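Local structure of arsenical resistance operon trans-acting repressor (Bacteroides vulgatus, 3KTB) at residues A[5-11]-A[76-82]; A[29-35]-A[91-97]. The protein probably acts as a DNA-binding repressor of the arsenical resistance operon, and belongs to the ArsD family of the thioredoxin clan. All blocks are in the same frame, centred on the assembly; numbering follows the deposited sequence.

Contact 1 of 2, residues A[5-11]-A[76-82]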
loop_
_atom_site.group_PDB
_atom_site.type_symbol
_atom_site.label_atom_id
_atom_site.label_comp_id
_atom_site.label_asym_id
_atom_site.label_seq_id
_atom_site.Cartn_x
_atom_site.Cartn_y
_atom_site.Cartn_z
ATOM N N LYS A 5 -15.862 21.464 20.318
ATOM C CA LYS A 5 -14.491 21.116 19.970
ATOM C C LYS A 5 -14.301 19.603 20.100
ATOM O O LYS A 5 -14.938 18.975 20.942
ATOM C CB LYS A 5 -13.549 21.862 20.903
ATOM C CG LYS A 5 -13.785 23.372 20.860
ATOM C CD LYS A 5 -13.041 24.087 21.975
ATOM C CE LYS A 5 -12.924 25.591 21.711
ATOM N NZ LYS A 5 -12.045 25.900 20.549
ATOM N N LYS A 6 -13.457 19.012 19.261
ATOM C CA LYS A 6 -13.212 17.583 19.374
ATOM C C LYS A 6 -12.284 17.344 20.565
ATOM O O LYS A 6 -11.298 18.059 20.745
ATOM C CB LYS A 6 -12.643 16.987 18.073
ATOM C CG LYS A 6 -12.255 15.484 18.177
ATOM C CD LYS A 6 -11.759 14.900 16.834
ATOM C CE LYS A 6 -10.570 13.922 16.985
ATOM N NZ LYS A 6 -10.935 12.551 17.444
ATOM N N ILE A 7 -12.631 16.365 21.396
ATOM C CA ILE A 7 -11.796 16.005 22.533
ATOM C C ILE A 7 -11.392 14.544 22.417
ATOM O O ILE A 7 -12.242 13.665 22.225
ATOM C CB ILE A 7 -12.510 16.230 23.872
ATOM C CG1 ILE A 7 -13.118 17.643 23.928
ATOM C CG2 ILE A 7 -11.533 16.018 25.023
ATOM C CD1 ILE A 7 -14.228 17.790 24.934
ATOM N N GLU A 8 -10.090 14.305 22.521
ATOM C CA GLU A 8 -9.521 12.966 22.480
ATOM C C GLU A 8 -8.537 12.849 23.638
ATOM O O GLU A 8 -7.667 13.696 23.801
ATOM C CB GLU A 8 -8.777 12.754 21.165
ATOM C CG GLU A 8 -8.619 11.306 20.770
ATOM C CD GLU A 8 -7.840 11.165 19.471
ATOM O OE1 GLU A 8 -7.393 10.037 19.164
ATOM O OE2 GLU A 8 -7.667 12.187 18.762
ATOM N N ILE A 9 -8.684 11.804 24.442
ATOM C CA ILE A 9 -7.900 11.656 25.657
ATOM C C ILE A 9 -6.998 10.421 25.567
ATOM O O ILE A 9 -7.468 9.310 25.281
ATOM C CB ILE A 9 -8.819 11.523 26.894
ATOM C CG1 ILE A 9 -9.521 12.850 27.186
ATOM C CG2 ILE A 9 -8.022 11.060 28.103
ATOM C CD1 ILE A 9 -10.626 12.743 28.216
ATOM N N PHE A 10 -5.708 10.620 25.814
ATOM C CA PHE A 10 -4.736 9.523 25.807
ATOM C C PHE A 10 -4.385 9.143 27.231
ATOM O O PHE A 10 -3.647 9.856 27.907
ATOM C CB PHE A 10 -3.502 9.928 24.995
ATOM C CG PHE A 10 -3.808 10.133 23.544
ATOM C CD1 PHE A 10 -3.374 9.220 22.590
ATOM C CD2 PHE A 10 -4.600 11.202 23.139
ATOM C CE1 PHE A 10 -3.694 9.381 21.254
ATOM C CE2 PHE A 10 -4.920 11.376 21.807
ATOM C CZ PHE A 10 -4.465 10.462 20.860
ATOM N N ASP A 11 -4.957 8.046 27.713
ATOM C CA ASP A 11 -4.682 7.626 29.078
ATOM C C ASP A 11 -3.262 7.074 29.206
ATOM O O ASP A 11 -2.628 6.742 28.201
ATOM C CB ASP A 11 -5.679 6.564 29.512
ATOM C CG ASP A 11 -7.117 7.091 29.559
ATOM O OD1 ASP A 11 -7.386 8.050 30.308
ATOM O OD2 ASP A 11 -7.969 6.537 28.836
ATOM N N LEU A 76 1.364 11.547 30.595
ATOM C CA LEU A 76 0.036 10.983 30.394
ATOM C C LEU A 76 -0.752 11.154 31.692
ATOM O O LEU A 76 -0.182 10.977 32.778
ATOM C CB LEU A 76 0.147 9.513 29.980
ATOM C CG LEU A 76 0.766 9.232 28.598
ATOM C CD1 LEU A 76 0.819 7.740 28.334
ATOM C CD2 LEU A 76 0.018 9.916 27.474
ATOM N N PRO A 77 -2.063 11.494 31.590
ATOM C CA PRO A 77 -2.854 11.543 30.353
ATOM C C PRO A 77 -2.698 12.835 29.578
ATOM O O PRO A 77 -2.582 13.899 30.167
ATOM C CB PRO A 77 -4.294 11.476 30.870
ATOM C CG PRO A 77 -4.249 12.246 32.135
ATOM C CD PRO A 77 -2.866 11.932 32.749
ATOM N N ILE A 78 -2.731 12.734 28.256
ATOM C CA ILE A 78 -2.723 13.896 27.398
ATOM C C ILE A 78 -4.109 14.035 26.794
ATOM O O ILE A 78 -4.663 13.058 26.284
ATOM C CB ILE A 78 -1.730 13.709 26.239
ATOM C CG1 ILE A 78 -0.285 13.640 26.746
ATOM C CG2 ILE A 78 -1.884 14.815 25.219
ATOM C CD1 ILE A 78 0.712 13.268 25.662
ATOM N N THR A 79 -4.661 15.244 26.839
ATOM C CA THR A 79 -5.939 15.532 26.202
ATOM C C THR A 79 -5.752 16.461 25.019
ATOM O O THR A 79 -5.188 17.534 25.159
ATOM C CB THR A 79 -6.876 16.202 27.168
ATOM O OG1 THR A 79 -7.034 15.349 28.302
ATOM C CG2 THR A 79 -8.234 16.420 26.517
ATOM N N LEU A 80 -6.217 16.043 23.849
ATOM C CA LEU A 80 -6.170 16.907 22.678
ATOM C C LEU A 80 -7.537 17.547 22.524
ATOM O O LEU A 80 -8.559 16.889 22.700
ATOM C CB LEU A 80 -5.830 16.121 21.410
ATOM C CG LEU A 80 -4.567 15.261 21.401
ATOM C CD1 LEU A 80 -4.446 14.550 20.055
ATOM C CD2 LEU A 80 -3.327 16.095 21.703
ATOM N N VAL A 81 -7.533 18.840 22.225
ATOM C CA VAL A 81 -8.736 19.577 21.929
ATOM C C VAL A 81 -8.523 20.142 20.538
ATOM O O VAL A 81 -7.577 20.893 20.307
ATOM C CB VAL A 81 -8.976 20.692 22.955
ATOM C CG1 VAL A 81 -10.183 21.550 22.557
ATOM C CG2 VAL A 81 -9.195 20.078 24.323
ATOM N N ASP A 82 -9.398 19.730 19.622
ATOM C CA ASP A 82 -9.261 19.964 18.184
ATOM C C ASP A 82 -7.860 19.656 17.653
ATOM O O ASP A 82 -7.338 20.369 16.804
ATOM C CB ASP A 82 -9.726 21.372 17.803
ATOM C CG ASP A 82 -11.246 21.517 17.851
ATOM O OD1 ASP A 82 -11.727 22.602 18.246
ATOM O OD2 ASP A 82 -11.967 20.551 17.493
#
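Phe10 meets Leu80, two pairs along the ladder from its own partner Ile78, the ring carbon CE2 lying 3.7 Å from the methyl CD1 of Leu80. The two side chains run aslant to each other, and the approach is neither squarely over the ring nor at its edge. With CG turned beside its own backbone N (chi1 -65°), the ring presents its edge to the carbonyl oxygen of Ile78, which lies in the ring plane. On the other face of the sheet Thr79 sits between two isoleucines: its methyl CG2 is 3.6 Å from Ile7 CG2, while Ile9 CG1 lies alongside both branches of the threonine. Two hydrogen-bonded pairs, Glu8 with Leu80 and Phe10 with Ile78, give four backbone bonds, the shortest being Phe10 N to Ile78 O at 2.7 Å. Beyond the strand ends, Asp82 N donates to Lys6 O, and Asp82 OD2 takes Lys6 N at 2.8 Å from above the carboxylate plane, so the aspartate grips Lys6 by backbone and side chain together. Lys5 NZ stays 4.0 Å from Asp82 OD1, too far for a salt bridge, though the opposite charges probably attract. Glu8 OE2 forms a salt bridge with Lys6 NZ, and OE1 hydrogen-bonds His49 on strand 47-50. At 166° between strand directions, this is the central antiparallel pair of a mixed sheet, entered through a cis-proline, Pro77, as in the thioredoxin fold.

Contact 2 of 2, residues A[29-35]-A[91-97]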
loop_
_atom_site.group_PDB
_atom_site.type_symbol
_atom_site.label_atom_id
_atom_site.label_comp_id
_atom_site.label_asym_id
_atom_site.label_seq_id
_atom_site.Cartn_x
_atom_site.Cartn_y
_atom_site.Cartn_z
ATOM N N LEU A 29 -10.409 9.586 37.986
ATOM C CA LEU A 29 -10.826 8.656 36.938
ATOM C C LEU A 29 -12.331 8.497 36.925
ATOM O O LEU A 29 -12.954 8.385 35.850
ATOM C CB LEU A 29 -10.116 7.314 37.062
ATOM C CG LEU A 29 -8.625 7.325 36.714
ATOM C CD1 LEU A 29 -7.901 6.051 37.210
ATOM C CD2 LEU A 29 -8.427 7.520 35.226
HETATM N N MSE A 30 -12.938 8.497 38.107
HETATM C CA MSE A 30 -14.393 8.369 38.156
HETATM C C MSE A 30 -15.035 9.674 37.677
HETATM O O MSE A 30 -16.031 9.660 36.940
HETATM C CB MSE A 30 -14.866 7.993 39.561
HETATM C CG MSE A 30 -16.368 7.767 39.709
HETATM SE SE MSE A 30 -17.179 6.291 38.674
HETATM C CE MSE A 30 -17.782 5.163 40.145
ATOM N N ARG A 31 -14.450 10.811 38.059
ATOM C CA ARG A 31 -15.002 12.086 37.613
ATOM C C ARG A 31 -15.072 12.137 36.075
ATOM O O ARG A 31 -16.139 12.376 35.474
ATOM C CB ARG A 31 -14.171 13.240 38.135
ATOM C CG ARG A 31 -14.783 14.600 37.807
ATOM C CD ARG A 31 -13.945 15.743 38.372
ATOM N NE ARG A 31 -12.578 15.720 37.849
ATOM C CZ ARG A 31 -12.254 16.075 36.607
ATOM N NH1 ARG A 31 -10.992 16.026 36.205
ATOM N NH2 ARG A 31 -13.194 16.478 35.760
ATOM N N ILE A 32 -13.935 11.889 35.435
ATOM C CA ILE A 32 -13.862 11.971 33.983
ATOM C C ILE A 32 -14.699 10.890 33.274
ATOM O O ILE A 32 -15.322 11.166 32.240
ATOM C CB ILE A 32 -12.388 12.024 33.469
ATOM C CG1 ILE A 32 -12.342 12.570 32.053
ATOM C CG2 ILE A 32 -11.713 10.670 33.535
ATOM C CD1 ILE A 32 -12.588 14.062 31.989
ATOM N N ALA A 33 -14.750 9.678 33.827
ATOM C CA ALA A 33 -15.616 8.651 33.240
ATOM C C ALA A 33 -17.087 9.063 33.288
ATOM O O ALA A 33 -17.857 8.802 32.359
ATOM C CB ALA A 33 -15.414 7.307 33.922
ATOM N N VAL A 34 -17.495 9.707 34.373
ATOM C CA VAL A 34 -18.886 10.137 34.486
ATOM C C VAL A 34 -19.177 11.229 33.456
ATOM O O VAL A 34 -20.226 11.223 32.806
ATOM C CB VAL A 34 -19.193 10.703 35.887
ATOM C CG1 VAL A 34 -20.490 11.547 35.848
ATOM C CG2 VAL A 34 -19.304 9.574 36.883
ATOM N N VAL A 35 -18.238 12.167 33.316
ATOM C CA VAL A 35 -18.374 13.226 32.329
ATOM C C VAL A 35 -18.500 12.614 30.928
ATOM O O VAL A 35 -19.410 12.949 30.180
ATOM C CB VAL A 35 -17.194 14.202 32.399
ATOM C CG1 VAL A 35 -17.046 14.975 31.084
ATOM C CG2 VAL A 35 -17.352 15.171 33.609
ATOM N N TYR A 91 -6.290 14.925 34.286
ATOM C CA TYR A 91 -7.481 14.932 33.433
ATOM C C TYR A 91 -8.118 16.302 33.445
ATOM O O TYR A 91 -8.156 16.945 34.491
ATOM C CB TYR A 91 -8.498 13.875 33.883
ATOM C CG TYR A 91 -7.991 12.486 33.608
ATOM C CD1 TYR A 91 -8.037 11.970 32.319
ATOM C CD2 TYR A 91 -7.428 11.707 34.612
ATOM C CE1 TYR A 91 -7.563 10.712 32.034
ATOM C CE2 TYR A 91 -6.932 10.444 34.329
ATOM C CZ TYR A 91 -7.009 9.957 33.029
ATOM O OH TYR A 91 -6.539 8.714 32.695
ATOM N N PRO A 92 -8.634 16.742 32.285
ATOM C CA PRO A 92 -9.321 18.027 32.171
ATOM C C PRO A 92 -10.368 18.184 33.256
ATOM O O PRO A 92 -11.091 17.247 33.564
ATOM C CB PRO A 92 -10.017 17.930 30.808
ATOM C CG PRO A 92 -9.162 17.021 30.030
ATOM C CD PRO A 92 -8.692 15.986 31.020
ATOM N N THR A 93 -10.451 19.376 33.825
ATOM C CA THR A 93 -11.509 19.685 34.767
ATOM C C THR A 93 -12.870 19.643 34.095
ATOM O O THR A 93 -12.997 19.795 32.870
ATOM C CB THR A 93 -11.333 21.104 35.339
ATOM O OG1 THR A 93 -11.474 22.066 34.282
ATOM C CG2 THR A 93 -9.967 21.242 35.980
ATOM N N THR A 94 -13.899 19.466 34.916
ATOM C CA THR A 94 -15.259 19.504 34.425
ATOM C C THR A 94 -15.600 20.874 33.816
ATOM O O THR A 94 -16.338 20.953 32.825
ATOM C CB THR A 94 -16.268 19.059 35.511
ATOM O OG1 THR A 94 -15.870 17.776 36.021
ATOM C CG2 THR A 94 -17.694 18.933 34.921
ATOM N N LYS A 95 -15.050 21.944 34.387
ATOM C CA LYS A 95 -15.232 23.282 33.830
ATOM C C LYS A 95 -14.790 23.336 32.360
ATOM O O LYS A 95 -15.554 23.775 31.492
ATOM C CB LYS A 95 -14.474 24.337 34.653
ATOM C CG LYS A 95 -14.620 25.761 34.110
ATOM C CD LYS A 95 -14.049 26.813 35.069
ATOM C CE LYS A 95 -14.237 28.236 34.521
ATOM N NZ LYS A 95 -13.866 29.300 35.516
ATOM N N GLN A 96 -13.568 22.879 32.086
ATOM C CA GLN A 96 -13.060 22.802 30.710
ATOM C C GLN A 96 -13.918 21.928 29.777
ATOM O O GLN A 96 -14.289 22.369 28.679
ATOM C CB GLN A 96 -11.622 22.286 30.694
ATOM C CG GLN A 96 -10.659 23.125 31.478
ATOM C CD GLN A 96 -9.273 22.515 31.505
ATOM O OE1 GLN A 96 -9.073 21.419 32.034
ATOM N NE2 GLN A 96 -8.304 23.222 30.934
HETATM N N MSE A 97 -14.213 20.692 30.198
HETATM C CA MSE A 97 -15.025 19.803 29.363
HETATM C C MSE A 97 -16.321 20.523 29.031
HETATM O O MSE A 97 -16.792 20.518 27.888
HETATM C CB MSE A 97 -15.320 18.476 30.070
HETATM C CG MSE A 97 -14.074 17.670 30.436
HETATM SE SE MSE A 97 -13.170 17.030 28.817
HETATM C CE MSE A 97 -14.512 15.665 28.304
#
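Arg31 holds the carbonyl oxygen of Pro92 end-on with two nitrogens, NH1 at 2.9 Å from Pro92 O and NH2 at 3.1 Å from the same atom. That oxygen lies close to the guanidinium plane, yet the two donors reach it differently: NH2 is in the carbonyl plane on a lone pair, whereas NH1 stands 50° above it. NH2 also donates to Thr94 OG1 at 3.0 Å, and a salt bridge from NH1 to Glu28 further fixes the group. The chain runs extended as far as CD and then bends at chi3 (59°), which turns the guanidinium onto the turn before helix 94-101. That helix starts with a capping box, in which Gln96 N donates to Thr93 OG1 and Thr93 N to Gln96 OE1. Beneath the polar layer, Ile32 CG2 lies over one face of the Tyr91 ring, 4.3 Å from its centroid, a CH-pi contact. Leu29 CD2 approaches the same ring obliquely, 3.4 Å from Tyr91 CE2. Further along, Val35 CG1 packs 3.8 Å from CE of selenomethionine Met97. Helix 27-41 thus rests against the start of helix 94-101, with Tyr91 reaching Ile9 and Arg48 on strands 7-11 and 47-50, while Met30 and Val34 pack against a second subunit.

Overall arrangement
The centre of contact 1 lies about 4 Å from the centre of the folded chain and contact 2 on one side of the sheet, their centres about 12 Å apart. Their segments alternate in sequence: strand 7-11, helix 27-41, strand 78-81, then the approach to helix 94-101. The two contacts touch directly. Asp11 OD1 and Tyr91 OH are 2.6 Å apart, a probable hydrogen bond, and Thr79 OG1 lies 3.2 Å from Pro92 CG in packing. Tyr91 therefore ties Asp11 to the helical layer, while helix 62-69 packs on the other face of the sheet, on Phe10 and Ile78. The result is an alpha-beta-alpha sandwich whose helix 27-41 also meets a second subunit.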